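Local structure of putative fimbrial subunit (Corynebacterium diphtheriae, 4HSS) at residues A[28-33]-A[105-110]; A[34-39]-A[53-58]; A[47-52]-A[151-156]; A[116-121]-A[129-134]; A[159-164]-A[180-185]. The protein probably polymerises as the major pilin into the shaft of an adhesive cell-surface pilus, its domains braced by internal Lys-Asn isopeptide bonds. All coordinates share one frame; numbering follows the deposited sequence.

An elongated pilin of sheet-rich domains illustrates how two long, locally interrupted strands can tie several contacts together. Strand 28-36 serves both interaction 1 and interaction 2, whose centres lie 18 Å apart, and strand 149-166 runs parallel beside it, serving interactions 3 and 5. Interaction 4 closes over the opposing apolar face, where F132 and V117 meet the leucines of interaction 1. Interactions 2 and 3 lie only 9 Å apart between centres and are joined covalently, K34 NZ to N156 CG, with E119 of interaction 4 beside the link. Interaction 5 stands in the next domain, its centre 35 Å from that of interaction 1. All five lie away from the calcium site.

Interaction 1. Residues A[28-33]-A[105-110]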
# COMPACT_ATOMS: atom_id res chain seq x y z
N GLY A 28 11.46 -27.12 34.67
CA GLY A 28 10.51 -26.03 34.55
C GLY A 28 9.87 -25.95 33.18
O GLY A 28 10.03 -26.84 32.34
N SER A 29 9.13 -24.86 32.96
CA SER A 29 8.45 -24.54 31.70
C SER A 29 8.25 -23.03 31.55
O SER A 29 8.25 -22.29 32.53
CB SER A 29 7.10 -25.26 31.61
OG SER A 29 6.09 -24.65 32.41
N LEU A 30 8.04 -22.62 30.30
CA LEU A 30 7.72 -21.28 29.88
C LEU A 30 6.53 -21.33 28.92
O LEU A 30 6.55 -22.06 27.95
CB LEU A 30 8.93 -20.59 29.24
CG LEU A 30 8.66 -19.22 28.62
CD1 LEU A 30 8.25 -18.22 29.69
CD2 LEU A 30 9.85 -18.73 27.80
N THR A 31 5.51 -20.53 29.21
CA THR A 31 4.30 -20.44 28.41
C THR A 31 4.11 -19.01 27.98
O THR A 31 3.86 -18.12 28.82
CB THR A 31 3.09 -20.99 29.19
OG1 THR A 31 3.37 -22.34 29.54
CG2 THR A 31 1.79 -20.89 28.40
N LEU A 32 4.16 -18.80 26.66
CA LEU A 32 3.99 -17.48 26.06
C LEU A 32 2.59 -17.34 25.54
O LEU A 32 2.10 -18.25 24.86
CB LEU A 32 5.04 -17.26 24.94
CG LEU A 32 6.51 -17.33 25.39
CD1 LEU A 32 7.42 -17.35 24.23
CD2 LEU A 32 6.87 -16.16 26.27
N HIS A 33 1.91 -16.24 25.91
CA HIS A 33 0.56 -15.95 25.44
C HIS A 33 0.63 -14.70 24.58
O HIS A 33 0.42 -13.58 25.06
CB HIS A 33 -0.45 -15.80 26.58
CG HIS A 33 -0.76 -17.06 27.32
ND1 HIS A 33 -1.53 -18.05 26.76
CD2 HIS A 33 -0.43 -17.42 28.58
CE1 HIS A 33 -1.61 -19.00 27.67
NE2 HIS A 33 -0.97 -18.67 28.78
N ALA A 105 2.55 -20.56 22.92
CA ALA A 105 3.79 -21.30 22.69
C ALA A 105 4.30 -21.78 24.04
O ALA A 105 4.55 -20.96 24.94
CB ALA A 105 4.81 -20.41 21.99
N VAL A 106 4.39 -23.11 24.21
CA VAL A 106 4.81 -23.77 25.43
C VAL A 106 6.19 -24.40 25.26
O VAL A 106 6.42 -25.18 24.34
CB VAL A 106 3.76 -24.79 25.94
CG1 VAL A 106 4.21 -25.45 27.24
CG2 VAL A 106 2.40 -24.12 26.16
N PHE A 107 7.10 -24.05 26.17
CA PHE A 107 8.46 -24.57 26.24
C PHE A 107 8.55 -25.47 27.48
O PHE A 107 8.59 -24.96 28.60
CB PHE A 107 9.49 -23.41 26.28
CG PHE A 107 9.55 -22.56 25.03
CD1 PHE A 107 10.46 -22.85 24.03
CD2 PHE A 107 8.72 -21.46 24.88
CE1 PHE A 107 10.57 -22.02 22.90
CE2 PHE A 107 8.80 -20.66 23.73
CZ PHE A 107 9.73 -20.94 22.75
N ASP A 108 8.50 -26.80 27.28
CA ASP A 108 8.48 -27.82 28.35
C ASP A 108 9.86 -28.44 28.65
O ASP A 108 10.79 -28.28 27.85
CB ASP A 108 7.51 -28.96 27.97
CG ASP A 108 6.08 -28.84 28.49
OD1 ASP A 108 5.89 -28.26 29.59
OD2 ASP A 108 5.16 -29.39 27.83
N ASN A 109 9.94 -29.19 29.79
CA ASN A 109 11.09 -29.95 30.28
C ASN A 109 12.37 -29.14 30.16
O ASN A 109 13.36 -29.58 29.56
CB ASN A 109 11.21 -31.29 29.57
CG ASN A 109 10.45 -32.37 30.28
OD1 ASN A 109 10.93 -32.95 31.27
ND2 ASN A 109 9.20 -32.58 29.86
N LEU A 110 12.29 -27.91 30.69
CA LEU A 110 13.33 -26.90 30.67
C LEU A 110 14.25 -27.04 31.85
O LEU A 110 13.78 -27.02 32.98
CB LEU A 110 12.66 -25.52 30.71
CG LEU A 110 12.68 -24.68 29.44
CD1 LEU A 110 12.70 -25.52 28.18
CD2 LEU A 110 11.50 -23.76 29.40
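L30, L32, F107 and L110 gather on one face of an antiparallel strand pair, and F107 is at the middle of the group. The CD1 methyl of L32 approaches the rim of the ring, 3.6 Å from F107 CE2. L30 and F107 instead lie side by side and point the same way, CB to CB at 4.1 Å; the CG of F107 stands beside its own backbone N (chi1 -65°), which leaves the ring edge turned to the L30 carbonyl oxygen, in plane with it. L110 extends the row, its CD2 4.1 Å from L30 CB. I64 and V97 of neighbouring strands touch this same face. Beneath the side chains the backbones are stitched by six hydrogen bonds, two each for the pairs G28-L110, L30-F107 and L32-A105. The bond from F107 N to L30 O is short, 2.7 Å, and nearly straight. Between G28 and L30 the register slips by one residue: a beta bulge, with D108 and N109 taking up the extra length opposite S29. On the other face T31 and V106 lie alongside each other, T31 OG1 3.9 Å from V106 CG2. At the polar edge S29 CB comes within 3.8 Å of D108 OD1, while S29 OG turns to a hydrogen bond with N149. The chemistry is thus divided by face: carbon-to-carbon contacts build the domain core, backbone bonds pair the two strands with one slip at the bulge, and the hydrophilic side chains T31, S29 and D108 lie on the far face, beside V106, and around the bulge.

Interaction 2. Residues A[34-39]-A[53-58]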
# COMPACT_ATOMS: atom_id res chain seq x y z
N LYS A 34 0.99 -14.91 23.30
CA LYS A 34 1.21 -13.88 22.31
C LYS A 34 -0.05 -13.13 22.02
O LYS A 34 -1.11 -13.70 21.72
CB LYS A 34 1.82 -14.46 21.03
CG LYS A 34 2.36 -13.39 20.05
CD LYS A 34 3.33 -12.45 20.72
CE LYS A 34 4.05 -11.60 19.71
NZ LYS A 34 3.25 -10.45 19.22
N LYS A 35 0.08 -11.81 22.13
CA LYS A 35 -1.02 -10.91 21.90
C LYS A 35 -0.63 -9.87 20.87
O LYS A 35 0.52 -9.41 20.81
CB LYS A 35 -1.45 -10.24 23.21
CG LYS A 35 -2.20 -11.15 24.17
CD LYS A 35 -3.67 -11.28 23.81
CE LYS A 35 -4.37 -12.22 24.75
NZ LYS A 35 -5.43 -12.99 24.05
N LYS A 36 -1.64 -9.52 20.07
CA LYS A 36 -1.67 -8.50 19.05
C LYS A 36 -2.32 -7.29 19.74
O LYS A 36 -3.44 -7.39 20.23
CB LYS A 36 -2.50 -9.08 17.90
CG LYS A 36 -2.52 -8.38 16.56
CD LYS A 36 -3.09 -9.36 15.50
CE LYS A 36 -4.57 -9.69 15.62
NZ LYS A 36 -4.90 -11.05 15.08
N GLY A 37 -1.55 -6.21 19.90
CA GLY A 37 -2.02 -5.00 20.57
C GLY A 37 -0.96 -4.08 21.18
O GLY A 37 0.18 -4.02 20.69
N ALA A 38 -1.35 -3.35 22.25
CA ALA A 38 -0.49 -2.38 22.92
C ALA A 38 0.37 -3.04 24.01
O ALA A 38 -0.14 -3.88 24.77
CB ALA A 38 -1.32 -1.26 23.52
N GLU A 39 1.65 -2.63 24.08
CA GLU A 39 2.69 -3.11 25.00
C GLU A 39 2.25 -3.00 26.48
O GLU A 39 1.48 -2.09 26.84
CB GLU A 39 4.01 -2.32 24.77
CG GLU A 39 5.17 -2.67 25.69
CD GLU A 39 6.54 -2.68 25.06
OE1 GLU A 39 6.85 -3.67 24.35
OE2 GLU A 39 7.33 -1.74 25.31
N ALA A 53 -6.45 -8.26 26.73
CA ALA A 53 -6.67 -6.87 26.34
C ALA A 53 -6.68 -6.80 24.81
O ALA A 53 -7.58 -6.18 24.22
CB ALA A 53 -5.57 -5.99 26.93
N GLY A 54 -5.74 -7.52 24.20
CA GLY A 54 -5.62 -7.63 22.75
C GLY A 54 -6.12 -8.97 22.24
O GLY A 54 -6.67 -9.77 22.99
N GLU A 55 -5.92 -9.20 20.95
CA GLU A 55 -6.34 -10.43 20.29
C GLU A 55 -5.20 -11.46 20.22
O GLU A 55 -4.05 -11.08 19.95
CB GLU A 55 -6.87 -10.12 18.88
CG GLU A 55 -8.39 -10.07 18.79
CD GLU A 55 -8.96 -9.56 17.47
OE1 GLU A 55 -8.41 -9.92 16.40
OE2 GLU A 55 -9.97 -8.82 17.51
N PRO A 56 -5.51 -12.77 20.43
CA PRO A 56 -4.49 -13.82 20.34
C PRO A 56 -3.85 -13.86 18.96
O PRO A 56 -4.54 -13.76 17.94
CB PRO A 56 -5.27 -15.10 20.61
CG PRO A 56 -6.49 -14.67 21.33
CD PRO A 56 -6.84 -13.35 20.73
N LEU A 57 -2.53 -13.98 18.93
CA LEU A 57 -1.79 -13.98 17.69
C LEU A 57 -1.04 -15.30 17.47
O LEU A 57 -0.06 -15.60 18.16
CB LEU A 57 -0.84 -12.77 17.65
CG LEU A 57 0.02 -12.57 16.42
CD1 LEU A 57 -0.82 -12.45 15.15
CD2 LEU A 57 0.94 -11.38 16.61
N ASN A 58 -1.54 -16.08 16.49
CA ASN A 58 -0.91 -17.32 16.04
C ASN A 58 0.09 -17.01 14.92
O ASN A 58 -0.02 -15.97 14.28
CB ASN A 58 -1.96 -18.31 15.57
CG ASN A 58 -2.82 -18.86 16.69
OD1 ASN A 58 -2.33 -19.23 17.77
ND2 ASN A 58 -4.11 -18.96 16.43
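K36 and E55 are bound by a reciprocal pair of backbone hydrogen bonds: K36 N gives to E55 O at 2.9 Å, and E55 N returns a longer bond to K36 O at 3.2 Å. A third, from L57 N to K34 O, completes the ladder at 3.1 Å, but its donor sits 48° above the carbonyl plane, not on a lone pair. K36 and E55 meet again through their side chains. K36 kinks at chi3 (69°) and crosses E55 obliquely, which brings NZ to a long salt bridge with E55 OE1, 3.9 Å away. Apolar carbon fills in around these links. The side chain of L57 points at the first strand and splits its methyls between two lysines: CD1 rests on K36 CD, the chains crossing at about a right angle, and CD2 lies 3.6 Å from K34 NZ, the two side chains running alongside. K35 bends back along P56, its NZ 3.4 Å from the ring carbon CG of P56, while its CD passes G54 O. At G54 the backbones come close, CA standing 3.3 Å from K36 O. What singles out this small antiparallel ladder is K34, whose NZ is joined covalently to N156 CG on strand 149-166, with L57 packing over both partners. An internal Lys-Asn isopeptide bond between strands is characteristic of, though not confined to, CnaB-type pilin modules, consistent with the prealbumin-like fold here.

Interaction 3. Residues A[47-52]-A[151-156]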
# COMPACT_ATOMS: atom_id res chain seq x y z
N LYS A 47 3.26 -15.40 36.37
CA LYS A 47 2.18 -16.35 36.60
C LYS A 47 1.08 -16.03 35.61
O LYS A 47 1.20 -15.03 34.90
CB LYS A 47 1.67 -16.27 38.06
CG LYS A 47 2.69 -16.63 39.14
CD LYS A 47 2.24 -16.22 40.58
CE LYS A 47 2.62 -14.81 41.00
NZ LYS A 47 2.10 -14.44 42.35
N GLU A 48 0.02 -16.87 35.57
CA GLU A 48 -1.14 -16.71 34.69
C GLU A 48 -1.85 -15.38 35.03
O GLU A 48 -1.83 -14.95 36.18
CB GLU A 48 -2.07 -17.93 34.86
CG GLU A 48 -2.91 -18.28 33.64
CD GLU A 48 -2.21 -18.98 32.50
OE1 GLU A 48 -1.64 -20.07 32.72
OE2 GLU A 48 -2.27 -18.45 31.36
N MET A 49 -2.37 -14.66 34.02
CA MET A 49 -2.91 -13.33 34.31
C MET A 49 -4.26 -13.01 33.68
O MET A 49 -4.85 -12.01 34.09
CB MET A 49 -1.91 -12.23 33.88
CG MET A 49 -0.61 -12.19 34.68
SD MET A 49 0.21 -10.57 34.71
CE MET A 49 0.49 -10.26 32.94
N ASP A 50 -4.73 -13.80 32.70
CA ASP A 50 -6.00 -13.58 31.95
C ASP A 50 -6.11 -12.11 31.40
O ASP A 50 -7.19 -11.50 31.41
CB ASP A 50 -7.26 -14.01 32.75
CG ASP A 50 -7.46 -13.40 34.13
OD1 ASP A 50 -7.75 -12.18 34.21
OD2 ASP A 50 -7.37 -14.15 35.13
N ASP A 51 -4.98 -11.58 30.88
CA ASP A 51 -4.90 -10.24 30.33
C ASP A 51 -5.15 -10.30 28.83
O ASP A 51 -4.23 -10.13 28.02
CB ASP A 51 -3.53 -9.59 30.65
CG ASP A 51 -3.55 -8.07 30.75
OD1 ASP A 51 -4.28 -7.42 29.95
OD2 ASP A 51 -2.80 -7.52 31.58
N VAL A 52 -6.42 -10.57 28.47
CA VAL A 52 -6.87 -10.65 27.07
C VAL A 52 -7.39 -9.23 26.67
O VAL A 52 -8.57 -9.01 26.35
CB VAL A 52 -7.88 -11.83 26.80
CG1 VAL A 52 -8.30 -11.90 25.33
CG2 VAL A 52 -7.28 -13.17 27.24
N VAL A 151 4.85 -17.92 33.04
CA VAL A 151 3.88 -17.47 32.06
C VAL A 151 4.23 -16.02 31.70
O VAL A 151 4.42 -15.21 32.60
CB VAL A 151 2.41 -17.65 32.56
CG1 VAL A 151 1.42 -17.29 31.47
CG2 VAL A 151 2.14 -19.07 33.05
N ALA A 152 4.35 -15.70 30.39
CA ALA A 152 4.66 -14.36 29.88
C ALA A 152 3.71 -13.99 28.76
O ALA A 152 3.23 -14.87 28.04
CB ALA A 152 6.11 -14.28 29.40
N TYR A 153 3.45 -12.68 28.61
CA TYR A 153 2.52 -12.15 27.63
C TYR A 153 3.24 -11.19 26.68
O TYR A 153 3.11 -9.98 26.84
CB TYR A 153 1.32 -11.47 28.34
CG TYR A 153 0.54 -12.43 29.22
CD1 TYR A 153 -0.65 -13.02 28.77
CD2 TYR A 153 1.01 -12.80 30.48
CE1 TYR A 153 -1.34 -13.94 29.55
CE2 TYR A 153 0.32 -13.71 31.27
CZ TYR A 153 -0.86 -14.27 30.81
OH TYR A 153 -1.53 -15.16 31.61
N PRO A 154 4.00 -11.72 25.68
CA PRO A 154 4.70 -10.82 24.74
C PRO A 154 3.71 -10.05 23.86
O PRO A 154 2.62 -10.55 23.59
CB PRO A 154 5.58 -11.75 23.89
CG PRO A 154 5.44 -13.10 24.49
CD PRO A 154 4.22 -13.14 25.33
N LYS A 155 4.09 -8.83 23.43
CA LYS A 155 3.20 -7.99 22.64
C LYS A 155 3.74 -7.72 21.24
O LYS A 155 4.94 -7.80 20.99
CB LYS A 155 2.88 -6.67 23.36
CG LYS A 155 2.06 -6.84 24.67
CD LYS A 155 0.64 -7.38 24.46
CE LYS A 155 -0.18 -7.48 25.74
NZ LYS A 155 0.31 -8.55 26.65
N ASN A 156 2.80 -7.44 20.31
CA ASN A 156 3.04 -7.15 18.89
C ASN A 156 2.02 -6.17 18.38
O ASN A 156 0.95 -6.03 18.96
CB ASN A 156 2.90 -8.44 18.07
CG ASN A 156 3.85 -9.53 18.47
OD1 ASN A 156 5.03 -9.51 18.10
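M49 reaches across to Y153 with one atom after another. Its CB lies 3.7 Å from Y153 CE2, and CG stays close to that same carbon. SD then passes obliquely by the ring, 5.5 Å from the centroid and 46° off the normal, and a bend at chi3 folds the CE methyl back to 3.6 Å from Y153 CD2. This is a Met-aromatic contact in which CB, CG and CE make the close touches along one side of the ring, while K42 and A44 also touch the methionine. At the phenol end M49 N donates to Y153 OH at 2.6 Å, a bent bond (145° at the hydrogen) whose shortness should not be over-read at this resolution. Y153 follows the strand residues 151-152, which run parallel to strand 28-36 in the first, prealbumin-like domain, so the contact fastens the long loop between strands 28-36 and 55-56 to the outer side of that sheet. H33 of the neighbouring strand meets the tyrosine ring as well, their planes about 25° apart. Further up the loop, the K47 carbonyl oxygen lies at the edge of the tyrosine ring, in its plane, and K47 C rests against V151 CB. E48 bends at chi2 and sets its carboxylate over V151, OE1 by CG2 and OE2 by CG1, each 3.9 Å away; the carboxylate stands nearly perpendicular to the Y153 ring. At the other end of the tyrosine, K155 NZ curls back to hydrogen-bond Y153 O at 3.1 Å, coming from well above the carbonyl plane.

Interaction 4. Residues A[116-121]-A[129-134]; sequences LVEETK and GAPFIV
F132 presents one ring face squarely to V117. The CB of V117 sits over the centre, 3.7 Å from the centroid and only 12° off the ring normal, a clear CH-pi contact. Both valine methyls spread outward from there: CG1 reaches F132 CZ at 3.5 Å, and CG2 lies near CE2. A chi1 of 60° puts CG of F132 between its backbone N and carbonyl carbon, which lays the ring back over the neighbouring strand. V134 meets the ring edge in plane with its CG1 and sends CG2 to V117 CG2, 3.8 Å away. The puckered ring of P131 offers its CB to E118 CG at 4.0 Å. Beneath this cluster the two backbones form a single hydrogen-bonded pair of antiparallel strands: V117 N gives a nearly straight bond to F132 O at 2.7 Å, and F132 N returns one to V117 O. On the opposite face of the sheet L116 and I133 cross obliquely, L116 CB against I133 CD1 at 3.9 Å. Where the strands diverge, E119 extends beyond CG and OE1 takes a weak hydrogen bond from G129 N, 3.1 Å long. Strand 132-136 is an outer strand of a four-stranded antiparallel sheet, with strand 113-121 between it and strand 61-67. The face bearing V117 and F132 packs on L30 and L32 of strand 28-36, closing the domain core; on the reverse face helix 83-86 meets P131 and I133.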
# COMPACT_ATOMS: atom_id res chain seq x y z
N LEU A 116 17.01 -16.27 27.61
CA LEU A 116 16.74 -15.14 26.74
C LEU A 116 15.63 -15.57 25.79
O LEU A 116 15.73 -16.65 25.19
CB LEU A 116 18.01 -14.76 25.98
CG LEU A 116 17.87 -13.86 24.80
CD1 LEU A 116 17.43 -12.47 25.23
CD2 LEU A 116 19.15 -13.82 24.04
N VAL A 117 14.57 -14.76 25.68
CA VAL A 117 13.43 -15.04 24.83
C VAL A 117 13.39 -14.03 23.66
O VAL A 117 13.23 -12.83 23.90
CB VAL A 117 12.11 -15.04 25.65
CG1 VAL A 117 10.93 -15.52 24.81
CG2 VAL A 117 12.24 -15.89 26.91
N GLU A 118 13.54 -14.53 22.42
CA GLU A 118 13.54 -13.73 21.18
C GLU A 118 12.48 -14.19 20.16
O GLU A 118 12.29 -15.40 20.00
CB GLU A 118 14.91 -13.86 20.48
CG GLU A 118 16.11 -13.31 21.24
CD GLU A 118 17.43 -13.68 20.60
OE1 GLU A 118 17.75 -14.89 20.52
OE2 GLU A 118 18.17 -12.76 20.19
N GLU A 119 11.87 -13.25 19.44
CA GLU A 119 10.94 -13.57 18.34
C GLU A 119 11.79 -13.79 17.09
O GLU A 119 12.57 -12.91 16.75
CB GLU A 119 9.87 -12.47 18.07
CG GLU A 119 9.54 -11.56 19.24
CD GLU A 119 8.16 -10.93 19.28
OE1 GLU A 119 7.88 -10.20 20.26
OE2 GLU A 119 7.35 -11.17 18.35
N THR A 120 11.66 -14.95 16.44
CA THR A 120 12.45 -15.25 15.23
C THR A 120 11.67 -14.99 13.92
O THR A 120 12.26 -14.52 12.94
CB THR A 120 12.96 -16.69 15.25
OG1 THR A 120 11.90 -17.56 15.64
CG2 THR A 120 14.15 -16.89 16.15
N LYS A 121 10.37 -15.31 13.89
CA LYS A 121 9.48 -15.17 12.73
C LYS A 121 8.09 -14.70 13.19
O LYS A 121 7.63 -15.07 14.27
CB LYS A 121 9.38 -16.55 12.02
CG LYS A 121 8.39 -16.66 10.86
CD LYS A 121 8.42 -18.05 10.20
CE LYS A 121 7.64 -19.10 10.96
NZ LYS A 121 6.82 -19.96 10.06
N GLY A 129 7.79 -7.18 19.39
CA GLY A 129 8.26 -6.60 20.64
C GLY A 129 9.73 -6.92 20.86
O GLY A 129 10.31 -7.75 20.14
N ALA A 130 10.34 -6.28 21.86
CA ALA A 130 11.76 -6.44 22.19
C ALA A 130 12.05 -7.76 22.89
O ALA A 130 11.18 -8.27 23.59
CB ALA A 130 12.22 -5.28 23.08
N PRO A 131 13.28 -8.31 22.75
CA PRO A 131 13.61 -9.56 23.47
C PRO A 131 13.63 -9.36 24.99
O PRO A 131 13.85 -8.26 25.48
CB PRO A 131 15.02 -9.91 22.96
CG PRO A 131 15.20 -9.10 21.71
CD PRO A 131 14.42 -7.84 21.94
N PHE A 132 13.38 -10.44 25.75
CA PHE A 132 13.32 -10.37 27.19
C PHE A 132 14.02 -11.56 27.83
O PHE A 132 14.34 -12.53 27.15
CB PHE A 132 11.87 -10.27 27.67
CG PHE A 132 10.91 -11.38 27.31
CD1 PHE A 132 10.23 -11.37 26.10
CD2 PHE A 132 10.61 -12.39 28.22
CE1 PHE A 132 9.29 -12.37 25.79
CE2 PHE A 132 9.67 -13.37 27.93
CZ PHE A 132 9.00 -13.35 26.73
N ILE A 133 14.27 -11.45 29.16
CA ILE A 133 14.96 -12.42 29.99
C ILE A 133 13.97 -13.04 30.97
O ILE A 133 13.13 -12.33 31.51
CB ILE A 133 16.17 -11.69 30.71
CG1 ILE A 133 17.33 -11.37 29.74
CG2 ILE A 133 16.67 -12.38 31.96
CD1 ILE A 133 18.15 -12.58 29.20
N VAL A 134 14.05 -14.37 31.18
CA VAL A 134 13.21 -15.08 32.16
C VAL A 134 14.10 -16.04 32.97
O VAL A 134 15.04 -16.64 32.45
CB VAL A 134 11.94 -15.80 31.61
CG1 VAL A 134 10.93 -14.81 31.05
CG2 VAL A 134 12.26 -16.89 30.60

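Interaction 5. Residues A[159-164]-A[180-185]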
# COMPACT_ATOMS: atom_id res chain seq x y z
N THR A 159 0.42 -3.72 11.58
CA THR A 159 0.46 -2.50 10.78
C THR A 159 0.12 -2.86 9.35
O THR A 159 0.89 -3.60 8.71
CB THR A 159 1.82 -1.76 10.87
OG1 THR A 159 2.88 -2.62 10.48
CG2 THR A 159 2.09 -1.14 12.24
N LYS A 160 -1.03 -2.37 8.85
CA LYS A 160 -1.51 -2.57 7.47
C LYS A 160 -1.12 -1.37 6.59
O LYS A 160 -1.12 -0.24 7.08
CB LYS A 160 -3.04 -2.73 7.46
CG LYS A 160 -3.54 -4.10 7.04
CD LYS A 160 -5.01 -4.31 7.42
CE LYS A 160 -5.20 -4.91 8.81
NZ LYS A 160 -6.62 -5.25 9.07
N THR A 161 -0.86 -1.61 5.29
CA THR A 161 -0.51 -0.57 4.30
C THR A 161 -1.42 -0.75 3.08
O THR A 161 -1.50 -1.85 2.55
CB THR A 161 0.98 -0.66 3.94
OG1 THR A 161 1.69 -1.05 5.10
CG2 THR A 161 1.53 0.64 3.46
N GLU A 162 -2.11 0.33 2.65
CA GLU A 162 -3.08 0.28 1.53
C GLU A 162 -2.86 1.46 0.53
O GLU A 162 -2.43 2.55 0.92
CB GLU A 162 -4.51 0.29 2.12
CG GLU A 162 -5.65 0.15 1.12
CD GLU A 162 -6.99 0.78 1.49
OE1 GLU A 162 -7.02 1.98 1.85
OE2 GLU A 162 -8.02 0.07 1.36
N LYS A 163 -3.15 1.21 -0.75
CA LYS A 163 -3.04 2.22 -1.81
C LYS A 163 -4.33 2.27 -2.59
O LYS A 163 -4.88 1.22 -2.93
CB LYS A 163 -1.85 1.93 -2.74
CG LYS A 163 -1.78 2.83 -3.95
CD LYS A 163 -0.37 3.02 -4.47
CE LYS A 163 -0.45 3.71 -5.79
NZ LYS A 163 0.86 4.04 -6.40
N THR A 164 -4.85 3.50 -2.81
CA THR A 164 -6.05 3.70 -3.62
C THR A 164 -5.77 4.73 -4.76
O THR A 164 -4.75 5.42 -4.76
CB THR A 164 -7.29 4.07 -2.78
OG1 THR A 164 -7.06 5.28 -2.07
CG2 THR A 164 -7.73 2.95 -1.84
N ILE A 180 -1.92 6.78 -0.18
CA ILE A 180 -1.24 5.73 0.57
C ILE A 180 -1.55 5.89 2.03
O ILE A 180 -1.26 6.94 2.61
CB ILE A 180 0.29 5.68 0.29
CG1 ILE A 180 0.55 5.53 -1.21
CG2 ILE A 180 0.97 4.54 1.07
CD1 ILE A 180 1.52 6.44 -1.70
N LYS A 181 -2.20 4.86 2.60
CA LYS A 181 -2.60 4.75 4.00
C LYS A 181 -1.75 3.72 4.70
O LYS A 181 -1.53 2.64 4.15
CB LYS A 181 -4.07 4.34 4.12
CG LYS A 181 -5.00 5.42 3.64
CD LYS A 181 -5.95 5.87 4.68
CE LYS A 181 -6.80 6.99 4.12
NZ LYS A 181 -6.09 8.30 4.17
N ALA A 182 -1.27 4.03 5.90
CA ALA A 182 -0.44 3.08 6.65
C ALA A 182 -0.54 3.27 8.14
O ALA A 182 -0.53 4.40 8.63
CB ALA A 182 1.03 3.20 6.23
N ASP A 183 -0.58 2.17 8.87
CA ASP A 183 -0.60 2.19 10.34
C ASP A 183 0.81 2.44 10.84
O ASP A 183 1.73 1.73 10.44
CB ASP A 183 -1.12 0.86 10.90
CG ASP A 183 -2.57 0.58 10.62
OD1 ASP A 183 -3.42 1.41 11.03
OD2 ASP A 183 -2.88 -0.50 10.07
N ALA A 184 0.98 3.45 11.69
CA ALA A 184 2.28 3.70 12.31
C ALA A 184 2.49 2.63 13.42
O ALA A 184 1.49 2.06 13.90
CB ALA A 184 2.33 5.12 12.90
N PRO A 185 3.75 2.29 13.83
CA PRO A 185 3.89 1.31 14.92
C PRO A 185 3.48 1.91 16.29
O PRO A 185 3.21 3.12 16.41
CB PRO A 185 5.38 0.95 14.87
CG PRO A 185 6.04 2.18 14.38
CD PRO A 185 5.06 2.81 13.40
O HOH W 1 2.22 0.39 8.13
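From residue 159 on, the hairpin of strands 149-166 and 175-183 belongs to the middle domain of the pilin, and its antiparallel ladder is centred on E162 and K181. These two exchange backbone hydrogen bonds, E162 N to K181 O at 2.8 Å and K181 N to E162 O at 2.9 Å. Further along, a side chain takes over from the backbone: D183 N bonds K160 O at 3.1 Å in the ordinary way, but K160 N is received by D183 OD2, 2.9 Å away, through the anti lone pair of that oxygen. The other oxygen, OD1, is in a salt bridge with K255, so both ends of the carboxylate are anchored and its rotation should be restricted. T159 leans its CG2 methyl on D183 O at 3.4 Å, while its hydroxyl is engaged by G125. On the face shared with I180, T161 CG2 touches A182 CB at 3.8 Å, and a water donates to D183 O (2.7 Å) and makes a weak hydrogen bond with T161 OG1. K163 extends from the same face, its CD 4.2 Å from I180 CG1, to an isopeptide link with N275, its NZ also hydrogen-bonded to D200. Strand 255-264 flanks strand 175-183 on its other side through backbone bonds; strand 272-282 lies against the face of T161, I180 and A182, and strand 126-128 of the first domain packs on T159 and P185.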